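PDB 5HX0: sialidase domain-containing protein from Dyadobacter fermentans, which is of unknown function but folds as a sialidase-like beta-propeller that may bind or act on glycans. Local coordinates for residues N208-Y213 / N264-E270; F56-S62 / A74-D80. All blocks are in the same frame, centred on the assembly; numbering follows the deposited sequence.

Contact 1 (N208-Y213 / N264-E270); sequences NRGAMY and NEASVYE
With CG of Y213 swung anti to its own backbone nitrogen (chi1 -167°), the ring lies along the end of strand 264-270 and turns one face to the peptide that joins Y269 to E270; E270 N stands 3.6 Å above the plane, over the ring centre. The ring of Y269 runs beside it and points the same way: CE2 of Y213 comes to 3.5 Å from CD1 of Y269, with the planes 67° apart. S267 places its hydroxyl beside its backbone N, where OG accepts a nearly straight bond from A211 N (2.9 Å, 175°) and also bonds to M314 O.

The two segments run in the same direction, their end-to-end lines nearly parallel. V268 N donates to A211 O at 3.0 Å, whereas the bond from A266 N to R209 O is longer and more bent. In a chain built of successive four-stranded antiparallel sheets, as in a beta-propeller, the loop 208-213 leads into one such sheet while 264-270 belongs to the first strand of the next, so the contact spans neighbouring blades close to the centre of the molecule. G210 lies close over the strand, its CA 3.2 Å from A266 O. At the start of both segments, N208 ND2 donates to N264 O (2.9 Å), which lies close to the amide plane of N208, and a second bond from this nitrogen reaches V223 O.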
loop_
_atom_site.group_PDB
_atom_site.type_symbol
_atom_site.label_atom_id
_atom_site.label_comp_id
_atom_site.label_asym_id
_atom_site.label_seq_id
_atom_site.Cartn_x
_atom_site.Cartn_y
_atom_site.Cartn_z
ATOM N N ASN A 208 15.807 10.075 -8.499
ATOM C CA ASN A 208 16.277 9.483 -9.750
ATOM C C ASN A 208 16.042 7.979 -9.712
ATOM O O ASN A 208 15.696 7.406 -8.673
ATOM C CB ASN A 208 17.763 9.758 -10.026
ATOM C CG ASN A 208 18.036 9.937 -11.512
ATOM O OD1 ASN A 208 17.168 9.646 -12.340
ATOM N ND2 ASN A 208 19.238 10.402 -11.852
ATOM N N ARG A 209 16.249 7.343 -10.863
ATOM C CA ARG A 209 16.572 5.926 -10.894
ATOM C C ARG A 209 18.066 5.808 -11.157
ATOM O O ARG A 209 18.576 6.400 -12.114
ATOM C CB ARG A 209 15.778 5.154 -11.963
ATOM C CG ARG A 209 16.020 3.610 -11.922
ATOM C CD ARG A 209 17.339 3.186 -12.636
ATOM N NE ARG A 209 17.528 1.735 -12.637
ATOM C CZ ARG A 209 18.625 1.114 -13.063
ATOM N NH1 ARG A 209 18.666 -0.221 -13.052
ATOM N NH2 ARG A 209 19.692 1.810 -13.481
ATOM N N GLY A 210 18.749 5.028 -10.332
ATOM C CA GLY A 210 20.180 4.813 -10.483
ATOM C C GLY A 210 20.806 4.500 -9.143
ATOM O O GLY A 210 20.205 4.695 -8.089
ATOM N N ALA A 211 22.039 3.996 -9.199
ATOM C CA ALA A 211 22.753 3.631 -7.985
ATOM C C ALA A 211 23.396 4.853 -7.336
ATOM O O ALA A 211 24.016 5.687 -8.017
ATOM C CB ALA A 211 23.827 2.580 -8.280
HETATM N N MSE A 212 23.234 4.951 -6.016
HETATM C CA MSE A 212 24.041 5.819 -5.175
HETATM C C MSE A 212 25.369 5.124 -4.959
HETATM O O MSE A 212 25.513 3.960 -5.327
HETATM C CB MSE A 212 23.357 6.071 -3.827
HETATM C CG MSE A 212 21.989 6.684 -3.932
HETATM SE SE MSE A 212 21.206 6.747 -2.142
HETATM C CE MSE A 212 19.635 7.822 -2.509
ATOM N N TYR A 213 26.337 5.807 -4.339
ATOM C CA TYR A 213 27.603 5.149 -4.033
ATOM C C TYR A 213 28.142 5.703 -2.719
ATOM O O TYR A 213 28.097 6.913 -2.475
ATOM C CB TYR A 213 28.614 5.331 -5.183
ATOM C CG TYR A 213 29.819 4.424 -5.076
ATOM C CD1 TYR A 213 30.953 4.826 -4.367
ATOM C CD2 TYR A 213 29.816 3.164 -5.657
ATOM C CE1 TYR A 213 32.049 3.999 -4.254
ATOM C CE2 TYR A 213 30.917 2.324 -5.555
ATOM C CZ TYR A 213 32.022 2.748 -4.847
ATOM O OH TYR A 213 33.122 1.936 -4.727
ATOM N N ASN A 264 18.851 12.130 -17.613
ATOM C CA ASN A 264 17.904 11.787 -16.553
ATOM C C ASN A 264 18.466 10.674 -15.675
ATOM O O ASN A 264 19.182 10.961 -14.706
ATOM C CB ASN A 264 16.504 11.448 -17.131
ATOM C CG ASN A 264 16.547 10.577 -18.401
ATOM O OD1 ASN A 264 17.031 9.446 -18.373
ATOM N ND2 ASN A 264 15.981 11.081 -19.495
ATOM N N GLU A 265 18.191 9.412 -15.992
ATOM C CA GLU A 265 18.590 8.325 -15.086
ATOM C C GLU A 265 20.111 8.166 -15.056
ATOM O O GLU A 265 20.761 8.127 -16.103
ATOM C CB GLU A 265 17.913 7.027 -15.529
ATOM C CG GLU A 265 16.440 7.153 -15.370
ATOM C CD GLU A 265 15.673 5.991 -15.939
ATOM O OE1 GLU A 265 16.227 5.213 -16.750
ATOM O OE2 GLU A 265 14.494 5.863 -15.580
ATOM N N ALA A 266 20.683 8.095 -13.856
ATOM C CA ALA A 266 22.134 8.133 -13.706
ATOM C C ALA A 266 22.550 7.255 -12.542
ATOM O O ALA A 266 21.944 7.330 -11.469
ATOM C CB ALA A 266 22.615 9.570 -13.464
ATOM N N SER A 267 23.579 6.435 -12.748
ATOM C CA SER A 267 24.245 5.721 -11.660
ATOM C C SER A 267 25.607 6.348 -11.413
ATOM O O SER A 267 26.307 6.710 -12.361
ATOM C CB SER A 267 24.405 4.234 -11.988
ATOM O OG SER A 267 23.170 3.538 -11.808
ATOM N N VAL A 268 25.995 6.467 -10.150
ATOM C CA VAL A 268 27.239 7.140 -9.806
ATOM C C VAL A 268 28.198 6.112 -9.224
ATOM O O VAL A 268 27.782 5.065 -8.711
ATOM C CB VAL A 268 27.006 8.333 -8.847
ATOM C CG1 VAL A 268 26.617 7.863 -7.417
ATOM C CG2 VAL A 268 28.232 9.276 -8.849
ATOM N N TYR A 269 29.495 6.402 -9.331
ATOM C CA TYR A 269 30.534 5.455 -8.943
ATOM C C TYR A 269 31.787 6.228 -8.530
ATOM O O TYR A 269 32.092 7.274 -9.105
ATOM C CB TYR A 269 30.815 4.494 -10.123
ATOM C CG TYR A 269 31.854 3.446 -9.821
ATOM C CD1 TYR A 269 31.532 2.342 -9.046
ATOM C CD2 TYR A 269 33.156 3.561 -10.315
ATOM C CE1 TYR A 269 32.487 1.378 -8.741
ATOM C CE2 TYR A 269 34.127 2.588 -10.025
ATOM C CZ TYR A 269 33.771 1.501 -9.223
ATOM O OH TYR A 269 34.681 0.522 -8.890
ATOM N N GLU A 270 32.500 5.729 -7.524
ATOM C CA GLU A 270 33.786 6.298 -7.138
ATOM C C GLU A 270 34.872 5.281 -7.432
ATOM O O GLU A 270 34.770 4.124 -7.003
ATOM C CB GLU A 270 33.812 6.673 -5.659
ATOM C CG GLU A 270 35.049 7.473 -5.246
ATOM C CD GLU A 270 35.094 7.655 -3.739
ATOM O OE1 GLU A 270 35.392 6.667 -3.028
ATOM O OE2 GLU A 270 34.769 8.758 -3.263
HETATM O O HOH W 1 23.117 8.270 -8.659
HETATM O O HOH W 2 35.430 3.797 -3.432
#

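Contact 2 (F56-S62 / A74-D80); sequences FHAAFPS and AFRRAPD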
loop_
_atom_site.group_PDB
_atom_site.type_symbol
_atom_site.label_atom_id
_atom_site.label_comp_id
_atom_site.label_asym_id
_atom_site.label_seq_id
_atom_site.Cartn_x
_atom_site.Cartn_y
_atom_site.Cartn_z
ATOM N N PHE A 56 0.388 -9.092 -12.542
ATOM C CA PHE A 56 1.190 -7.970 -12.071
ATOM C C PHE A 56 2.180 -7.514 -13.131
ATOM O O PHE A 56 2.720 -8.310 -13.900
ATOM C CB PHE A 56 1.984 -8.324 -10.776
ATOM C CG PHE A 56 1.104 -8.477 -9.565
ATOM C CD1 PHE A 56 0.413 -7.379 -9.065
ATOM C CD2 PHE A 56 0.944 -9.709 -8.940
ATOM C CE1 PHE A 56 -0.426 -7.494 -7.934
ATOM C CE2 PHE A 56 0.110 -9.837 -7.814
ATOM C CZ PHE A 56 -0.578 -8.714 -7.311
ATOM N N HIS A 57 2.408 -6.213 -13.145
ATOM C CA HIS A 57 3.532 -5.607 -13.828
ATOM C C HIS A 57 4.635 -5.462 -12.778
ATOM O O HIS A 57 4.476 -4.715 -11.806
ATOM C CB HIS A 57 3.081 -4.277 -14.415
ATOM C CG HIS A 57 4.098 -3.585 -15.265
ATOM N ND1 HIS A 57 5.189 -2.924 -14.739
ATOM C CD2 HIS A 57 4.152 -3.393 -16.608
ATOM C CE1 HIS A 57 5.890 -2.384 -15.723
ATOM N NE2 HIS A 57 5.278 -2.648 -16.867
ATOM N N ALA A 58 5.728 -6.215 -12.937
ATOM C CA ALA A 58 6.852 -6.199 -12.004
ATOM C C ALA A 58 8.050 -5.637 -12.745
ATOM O O ALA A 58 8.415 -6.158 -13.805
ATOM C CB ALA A 58 7.161 -7.603 -11.460
ATOM N N ALA A 59 8.650 -4.568 -12.216
ATOM C CA ALA A 59 9.655 -3.870 -13.017
ATOM C C ALA A 59 10.627 -3.088 -12.140
ATOM O O ALA A 59 10.387 -2.857 -10.958
ATOM C CB ALA A 59 8.982 -2.935 -14.033
ATOM N N PHE A 60 11.737 -2.661 -12.762
ATOM C CA PHE A 60 12.695 -1.708 -12.202
ATOM C C PHE A 60 13.353 -2.252 -10.930
ATOM O O PHE A 60 13.137 -1.702 -9.837
ATOM C CB PHE A 60 11.989 -0.361 -11.907
ATOM C CG PHE A 60 11.037 0.084 -13.021
ATOM C CD1 PHE A 60 11.483 0.158 -14.343
ATOM C CD2 PHE A 60 9.715 0.399 -12.742
ATOM C CE1 PHE A 60 10.616 0.543 -15.388
ATOM C CE2 PHE A 60 8.828 0.780 -13.782
ATOM C CZ PHE A 60 9.287 0.862 -15.101
ATOM N N PRO A 61 14.147 -3.316 -11.012
ATOM C CA PRO A 61 14.719 -3.897 -9.788
ATOM C C PRO A 61 16.004 -3.216 -9.331
ATOM O O PRO A 61 16.746 -2.603 -10.112
ATOM C CB PRO A 61 15.001 -5.346 -10.199
ATOM C CG PRO A 61 15.447 -5.187 -11.693
ATOM C CD PRO A 61 14.531 -4.081 -12.227
ATOM N N SER A 62 16.253 -3.299 -8.026
ATOM C CA SER A 62 17.595 -3.103 -7.497
ATOM C C SER A 62 17.839 -4.206 -6.479
ATOM O O SER A 62 16.900 -4.826 -5.974
ATOM C CB SER A 62 17.796 -1.705 -6.888
ATOM O OG SER A 62 16.980 -1.510 -5.761
ATOM N N ALA A 74 14.596 -5.454 -4.524
ATOM C CA ALA A 74 13.421 -4.582 -4.462
ATOM C C ALA A 74 12.938 -4.311 -5.872
ATOM O O ALA A 74 13.752 -4.195 -6.793
ATOM C CB ALA A 74 13.760 -3.252 -3.787
ATOM N N PHE A 75 11.619 -4.212 -6.045
ATOM C CA PHE A 75 11.088 -3.842 -7.349
ATOM C C PHE A 75 9.731 -3.179 -7.178
ATOM O O PHE A 75 9.125 -3.190 -6.100
ATOM C CB PHE A 75 11.001 -5.049 -8.320
ATOM C CG PHE A 75 10.111 -6.180 -7.838
ATOM C CD1 PHE A 75 10.578 -7.091 -6.896
ATOM C CD2 PHE A 75 8.837 -6.352 -8.355
ATOM C CE1 PHE A 75 9.795 -8.146 -6.458
ATOM C CE2 PHE A 75 8.040 -7.413 -7.927
ATOM C CZ PHE A 75 8.516 -8.310 -6.986
ATOM N N ARG A 76 9.293 -2.543 -8.255
ATOM C CA ARG A 76 7.969 -1.939 -8.333
ATOM C C ARG A 76 6.979 -3.000 -8.780
ATOM O O ARG A 76 7.182 -3.643 -9.818
ATOM C CB ARG A 76 7.965 -0.780 -9.340
ATOM C CG ARG A 76 6.574 -0.117 -9.550
ATOM C CD ARG A 76 6.645 0.870 -10.734
ATOM N NE ARG A 76 5.406 1.647 -10.931
ATOM C CZ ARG A 76 4.380 1.252 -11.684
ATOM N NH1 ARG A 76 4.405 0.067 -12.308
ATOM N NH2 ARG A 76 3.313 2.038 -11.813
ATOM N N ARG A 77 5.893 -3.159 -8.025
ATOM C CA ARG A 77 4.809 -4.050 -8.421
ATOM C C ARG A 77 3.506 -3.271 -8.511
ATOM O O ARG A 77 3.154 -2.523 -7.593
ATOM C CB ARG A 77 4.661 -5.237 -7.462
ATOM C CG ARG A 77 3.721 -6.297 -8.045
ATOM C CD ARG A 77 3.700 -7.577 -7.207
ATOM N NE ARG A 77 2.950 -7.372 -5.966
ATOM C CZ ARG A 77 2.487 -8.352 -5.197
ATOM N NH1 ARG A 77 1.814 -8.061 -4.074
ATOM N NH2 ARG A 77 2.688 -9.616 -5.553
ATOM N N ALA A 78 2.804 -3.442 -9.624
ATOM C CA ALA A 78 1.533 -2.783 -9.883
ATOM C C ALA A 78 0.642 -3.766 -10.629
ATOM O O ALA A 78 1.138 -4.731 -11.224
ATOM C CB ALA A 78 1.729 -1.503 -10.713
ATOM N N PRO A 79 -0.675 -3.556 -10.617
ATOM C CA PRO A 79 -1.544 -4.420 -11.420
ATOM C C PRO A 79 -1.128 -4.395 -12.878
ATOM O O PRO A 79 -0.789 -3.342 -13.422
ATOM C CB PRO A 79 -2.940 -3.810 -11.225
ATOM C CG PRO A 79 -2.872 -3.115 -9.902
ATOM C CD PRO A 79 -1.447 -2.588 -9.803
ATOM N N ASP A 80 -1.106 -5.578 -13.498
ATOM C CA ASP A 80 -1.210 -5.626 -14.953
ATOM C C ASP A 80 -2.637 -5.242 -15.302
ATOM O O ASP A 80 -3.572 -5.932 -14.890
ATOM C CB ASP A 80 -0.883 -7.016 -15.492
ATOM C CG ASP A 80 -0.802 -7.037 -17.029
ATOM O OD1 ASP A 80 -1.758 -6.568 -17.703
ATOM O OD2 ASP A 80 0.240 -7.488 -17.563
HETATM O O HOH W 3 2.833 -7.703 -16.613
HETATM O O HOH W 4 6.096 -2.172 -12.165
#
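F56 and R77 meet as flat groups laid one on the other: the guanidinium and the phenyl plane differ by 14°, and CZ of R77 sits 3.9 Å from the centroid of the F56 ring, over its face, a cation-pi contact. CD of R77 adds a CH-pi contact toward the rim of the same face. A turn at chi3 (74°) in an otherwise extended R77 chain folds the guanidinium back over the ring, and NH2 also bonds to Y51 OH.

The side chains of H57, A59 and R76 occupy the other face of the hairpin. Here the H57 ring and the R76 guanidinium stand nearly perpendicular, at 86°, with a water between them that lies 2.8 Å from ND1 of H57 and accepts from NH1 of R76. F60 runs alongside R76 and presents its ring edge to the aliphatic chain, CD2 of F60 being 3.7 Å from CD of R76. Beside R77, A58 CB packs 3.6 Å from CE2 of F75.

Underneath, strands 56-62 and 74-79 are antiparallel, with paired bonds at H57/A78, A59/R76 and S62/A74. A one-residue shift between A59 and S62 marks a beta bulge.

P120 and F121 of the second subunit pack against F56, so the cation-pi pair lies at the dimer interface. H57 NE2 bonds to D365 and R76 NE to Q125; together with the shared water, these two outside bonds probably fix the rotation of the imidazole and the guanidinium.

Contact 2 closes before contact 1 opens along the chain, and their centres lie about 19 Å apart. One is a hairpin within a single four-stranded sheet, the other a junction between two sheets. They nevertheless touch through R209, whose NH1 packs 4.2 Å from P61 O and bonds to P369 O. D126 and Y368 also connect the two neighbourhoods: D126 adjoins R209, E265 and F60, while Y368 bonds to E265 and meets the ring of F60. From the chain's centre to that of each contact is about 7 Å for contact 1 and 13 Å for contact 2. Acetate ions, probably from crystallisation, lie about 3 Å from the E270 side chain and 4 Å from that of F60, between nearest atoms, and may mark pockets.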